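Local structure of enolase (alpha proteobacterium BAL199, 3UGV) at residues 286-290 with 291-295; 360-364 with 365-369. The protein binds magnesium and, as a member of the mandelate racemase/muconate lactonizing enzyme family, probably abstracts a proton from a carboxylate substrate. One frame throughout, in Å; residues are numbered along the deposited sequence.

In the fold
Both contacts are local turns in the enolase C-terminal-domain-like region, sharing no element, their nearest atoms about 20 Å apart. Contact 1 ends helix 282-290 and leads into strand 296-297 of the parallel barrel sheet. Contact 2 is a hairpin, with strand 361-363 at the edge of a mixed sheet. A288, L289, A293 and C294 are buried in contact 1, Q290 and A291 exposed; in contact 2 Y360 and L367 are buried, A361 exposed. In contact 1, backbone bonds do most of the work, a few apolar groups pack across the turn, and neighbouring subunits meet H286 and Q290. Contact 2 touches no other subunit, adds a leucine-tyrosine cluster, and has a water linking a turn carbonyl to the D366 carboxylate.

Contact 1 (286-290 with 291-295); sequences HQALQ and AGACD
A Schellman motif closes helix 282-290, with A288 and L289 accepting bonds from A293 and G292. It begins the link from a barrel helix to strand 296-297. A293 N donates to A288 O at 3.0 Å, nearly along the C=O axis. G292 N donates to L289 O at 2.8 Å, but from above the carbonyl plane, 65° out of it. Before them, A291 N makes a last helical bond to Q287 O at 3.0 Å. G292 has a positive phi of 61°, which favours glycine and turns the chain off the helix axis.

The turn brings the methyls of A288 and A293 together, CB to CB 4.3 Å. This is the apolar contact usual across such a cap. F259 and Y262 of helix 259-268 lie against the two methyls, on A288 and A293 respectively. On the polar side of the helix, H286 NE2 and Q290 NE2 each bond to D260 of a neighbouring subunit.

L289 also packs on V316 and W320 of helix 306-320. C294 places its sulfur between its own backbone N and carbonyl carbon (chi1 53°). From there SG meets the tip of one leucine branch, L289 CD2, at 3.8 Å.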
loop_
_atom_site.group_PDB
_atom_site.type_symbol
_atom_site.label_atom_id
_atom_site.label_comp_id
_atom_site.label_asym_id
_atom_site.label_seq_id
_atom_site.Cartn_x
_atom_site.Cartn_y
_atom_site.Cartn_z
ATOM N N HIS F 286 11.234 11.835 10.211
ATOM C CA HIS F 286 10.098 11.758 9.299
ATOM C C HIS F 286 10.105 10.410 8.549
ATOM O O HIS F 286 9.059 9.774 8.373
ATOM C CB HIS F 286 10.137 12.987 8.360
ATOM C CG HIS F 286 9.535 12.759 7.008
ATOM N ND1 HIS F 286 8.173 12.709 6.795
ATOM C CD2 HIS F 286 10.114 12.603 5.792
ATOM C CE1 HIS F 286 7.940 12.518 5.508
ATOM N NE2 HIS F 286 9.101 12.447 4.878
ATOM N N GLN F 287 11.290 9.953 8.150
ATOM C CA GLN F 287 11.420 8.669 7.459
ATOM C C GLN F 287 11.109 7.485 8.374
ATOM O O GLN F 287 10.460 6.529 7.960
ATOM C CB GLN F 287 12.818 8.533 6.866
ATOM C CG GLN F 287 13.110 9.563 5.760
ATOM C CD GLN F 287 14.538 9.465 5.253
ATOM O OE1 GLN F 287 15.397 8.833 5.893
ATOM N NE2 GLN F 287 14.799 10.070 4.090
ATOM N N ALA F 288 11.558 7.574 9.626
ATOM C CA ALA F 288 11.257 6.565 10.618
ATOM C C ALA F 288 9.759 6.434 10.847
ATOM O O ALA F 288 9.252 5.322 11.006
ATOM C CB ALA F 288 11.957 6.878 11.919
ATOM N N LEU F 289 9.059 7.568 10.875
ATOM C CA LEU F 289 7.608 7.576 11.115
ATOM C C LEU F 289 6.853 7.008 9.909
ATOM O O LEU F 289 5.944 6.192 10.065
ATOM C CB LEU F 289 7.103 8.987 11.481
ATOM C CG LEU F 289 7.754 9.594 12.735
ATOM C CD1 LEU F 289 7.212 10.974 13.075
ATOM C CD2 LEU F 289 7.590 8.672 13.924
ATOM N N GLN F 290 7.250 7.407 8.705
ATOM C CA GLN F 290 6.674 6.810 7.501
ATOM C C GLN F 290 6.867 5.308 7.485
ATOM O O GLN F 290 6.017 4.581 6.974
ATOM C CB GLN F 290 7.304 7.380 6.241
ATOM C CG GLN F 290 6.942 8.817 5.948
ATOM C CD GLN F 290 7.695 9.320 4.731
ATOM O OE1 GLN F 290 8.917 9.164 4.641
ATOM N NE2 GLN F 290 6.969 9.901 3.773
ATOM N N ALA F 291 7.989 4.843 8.031
ATOM C CA ALA F 291 8.272 3.409 8.058
ATOM C C ALA F 291 7.474 2.706 9.154
ATOM O O ALA F 291 7.498 1.491 9.256
ATOM C CB ALA F 291 9.754 3.171 8.247
ATOM N N GLY F 292 6.771 3.478 9.979
ATOM C CA GLY F 292 6.075 2.915 11.122
ATOM C C GLY F 292 7.033 2.233 12.089
ATOM O O GLY F 292 6.745 1.137 12.587
ATOM N N ALA F 293 8.156 2.892 12.370
ATOM C CA ALA F 293 9.253 2.290 13.139
ATOM C C ALA F 293 9.168 2.428 14.676
ATOM O O ALA F 293 9.896 1.761 15.417
ATOM C CB ALA F 293 10.590 2.841 12.644
ATOM N N CYS F 294 8.299 3.297 15.168
ATOM C CA CYS F 294 8.252 3.512 16.606
ATOM C C CYS F 294 6.922 4.104 17.046
ATOM O O CYS F 294 6.208 4.693 16.236
ATOM C CB CYS F 294 9.362 4.474 17.001
ATOM S SG CYS F 294 9.305 5.999 16.041
ATOM N N ASP F 295 6.624 3.968 18.337
ATOM C CA ASP F 295 5.483 4.634 18.958
ATOM C C ASP F 295 5.885 5.968 19.609
ATOM O O ASP F 295 5.068 6.877 19.760
ATOM C CB ASP F 295 4.878 3.722 20.028
ATOM C CG ASP F 295 4.599 2.329 19.515
ATOM O OD1 ASP F 295 5.351 1.403 19.886
ATOM O OD2 ASP F 295 3.634 2.160 18.730
#

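Contact 2 (360-364 with 365-369); sequences YALSD and GDLIV
S363 and D366 pair backbone to backbone across a tight beta hairpin, joined by a type I' turn through D364 and G365. S363 N donates to D366 O at 2.9 Å, in the carbonyl plane. The return bond, D366 N to S363 O, is also 2.9 Å, but its donor stands 60° out of the plane. Further along, I368 N reaches A361 O at 2.8 Å and is nearly straight, 169° at the hydrogen. G365 takes backbone angles that would jam a CB against D364 O.

L362 and L367 form the non-hydrogen-bonded pair, with side chains on the same face. L367 has CG anti to the backbone N (chi1 -168°), and with the turn at chi2 its CD1 methyl lies between L362 and Y360. CD1 touches L362 CD2 at 3.6 Å and Y360 CB at 3.7 Å. The side chains of Y360 and L367 cross at about a right angle. With an alanine at L367, the gap left between Y360 CB and L362 CD2 would probably go unfilled.

Outside the hairpin, W348 covers both leucines and A334 of helix 330-337 packs on L367. H335 of that helix and L375 O bond to Y360 OH, which fixes the far end of the ring. Strand 157-162 pairs with strand 366-368. D364 OD1 accepts a bond from T188 N. At the turn, one water links the turn carbonyl D364 O, at 2.9 Å, to the carboxylate oxygen D366 OD1, at 2.6 Å.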
loop_
_atom_site.group_PDB
_atom_site.type_symbol
_atom_site.label_atom_id
_atom_site.label_comp_id
_atom_site.label_asym_id
_atom_site.label_seq_id
_atom_site.Cartn_x
_atom_site.Cartn_y
_atom_site.Cartn_z
ATOM N N TYR F 360 20.328 22.828 37.288
ATOM C CA TYR F 360 18.918 23.137 37.535
ATOM C C TYR F 360 18.378 22.425 38.790
ATOM O O TYR F 360 18.827 21.338 39.142
ATOM C CB TYR F 360 18.076 22.757 36.304
ATOM C CG TYR F 360 18.292 23.625 35.078
ATOM C CD1 TYR F 360 19.325 24.542 35.024
ATOM C CD2 TYR F 360 17.441 23.529 33.968
ATOM C CE1 TYR F 360 19.528 25.337 33.892
ATOM C CE2 TYR F 360 17.623 24.330 32.841
ATOM C CZ TYR F 360 18.674 25.233 32.813
ATOM O OH TYR F 360 18.886 26.037 31.707
ATOM N N ALA F 361 17.403 23.026 39.460
ATOM C CA ALA F 361 16.865 22.421 40.672
ATOM C C ALA F 361 15.786 21.394 40.358
ATOM O O ALA F 361 15.125 21.473 39.319
ATOM C CB ALA F 361 16.318 23.491 41.613
ATOM N N LEU F 362 15.609 20.440 41.272
ATOM C CA LEU F 362 14.622 19.377 41.123
ATOM C C LEU F 362 13.543 19.480 42.184
ATOM O O LEU F 362 13.857 19.650 43.361
ATOM C CB LEU F 362 15.300 18.014 41.249
ATOM C CG LEU F 362 16.177 17.545 40.083
ATOM C CD1 LEU F 362 17.140 16.468 40.540
ATOM C CD2 LEU F 362 15.307 17.037 38.951
ATOM N N SER F 363 12.280 19.371 41.772
ATOM C CA SER F 363 11.159 19.326 42.716
ATOM C C SER F 363 10.136 18.222 42.382
ATOM O O SER F 363 9.450 18.272 41.361
ATOM C CB SER F 363 10.471 20.689 42.801
ATOM O OG SER F 363 9.457 20.676 43.788
ATOM N N ASP F 364 10.042 17.226 43.253
ATOM C CA ASP F 364 9.128 16.095 43.056
ATOM C C ASP F 364 9.307 15.435 41.699
ATOM O O ASP F 364 8.330 15.039 41.065
ATOM C CB ASP F 364 7.668 16.516 43.223
ATOM C CG ASP F 364 7.371 17.083 44.602
ATOM O OD1 ASP F 364 8.001 16.640 45.601
ATOM O OD2 ASP F 364 6.494 17.976 44.674
ATOM N N GLY F 365 10.553 15.313 41.258
ATOM C CA GLY F 365 10.842 14.683 39.984
ATOM C C GLY F 365 10.652 15.564 38.756
ATOM O O GLY F 365 10.774 15.082 37.636
ATOM N N ASP F 366 10.335 16.842 38.947
ATOM C CA ASP F 366 10.326 17.787 37.833
ATOM C C ASP F 366 11.608 18.600 37.869
ATOM O O ASP F 366 12.042 19.017 38.942
ATOM C CB ASP F 366 9.137 18.749 37.918
ATOM C CG ASP F 366 7.795 18.034 37.890
ATOM O OD1 ASP F 366 7.736 16.894 37.380
ATOM O OD2 ASP F 366 6.797 18.615 38.381
ATOM N N LEU F 367 12.213 18.816 36.705
ATOM C CA LEU F 367 13.368 19.703 36.584
ATOM C C LEU F 367 12.875 21.140 36.394
ATOM O O LEU F 367 12.066 21.414 35.510
ATOM C CB LEU F 367 14.252 19.289 35.400
ATOM C CG LEU F 367 15.632 19.945 35.328
ATOM C CD1 LEU F 367 16.500 19.456 36.493
ATOM C CD2 LEU F 367 16.336 19.702 33.990
ATOM N N ILE F 368 13.356 22.048 37.236
ATOM C CA ILE F 368 12.906 23.440 37.233
ATOM C C ILE F 368 13.764 24.294 36.309
ATOM O O ILE F 368 14.964 24.389 36.513
ATOM C CB ILE F 368 13.004 24.049 38.643
ATOM C CG1 ILE F 368 12.104 23.289 39.619
ATOM C CG2 ILE F 368 12.634 25.526 38.601
ATOM C CD1 ILE F 368 10.661 23.143 39.134
ATOM N N VAL F 369 13.163 24.897 35.285
ATOM C CA VAL F 369 13.904 25.796 34.399
ATOM C C VAL F 369 13.997 27.137 35.100
ATOM O O VAL F 369 12.968 27.716 35.441
ATOM C CB VAL F 369 13.207 26.027 33.030
ATOM C CG1 VAL F 369 13.993 27.043 32.212
ATOM C CG2 VAL F 369 13.052 24.732 32.249
HETATM O O HOH W 1 7.485 14.517 38.298
#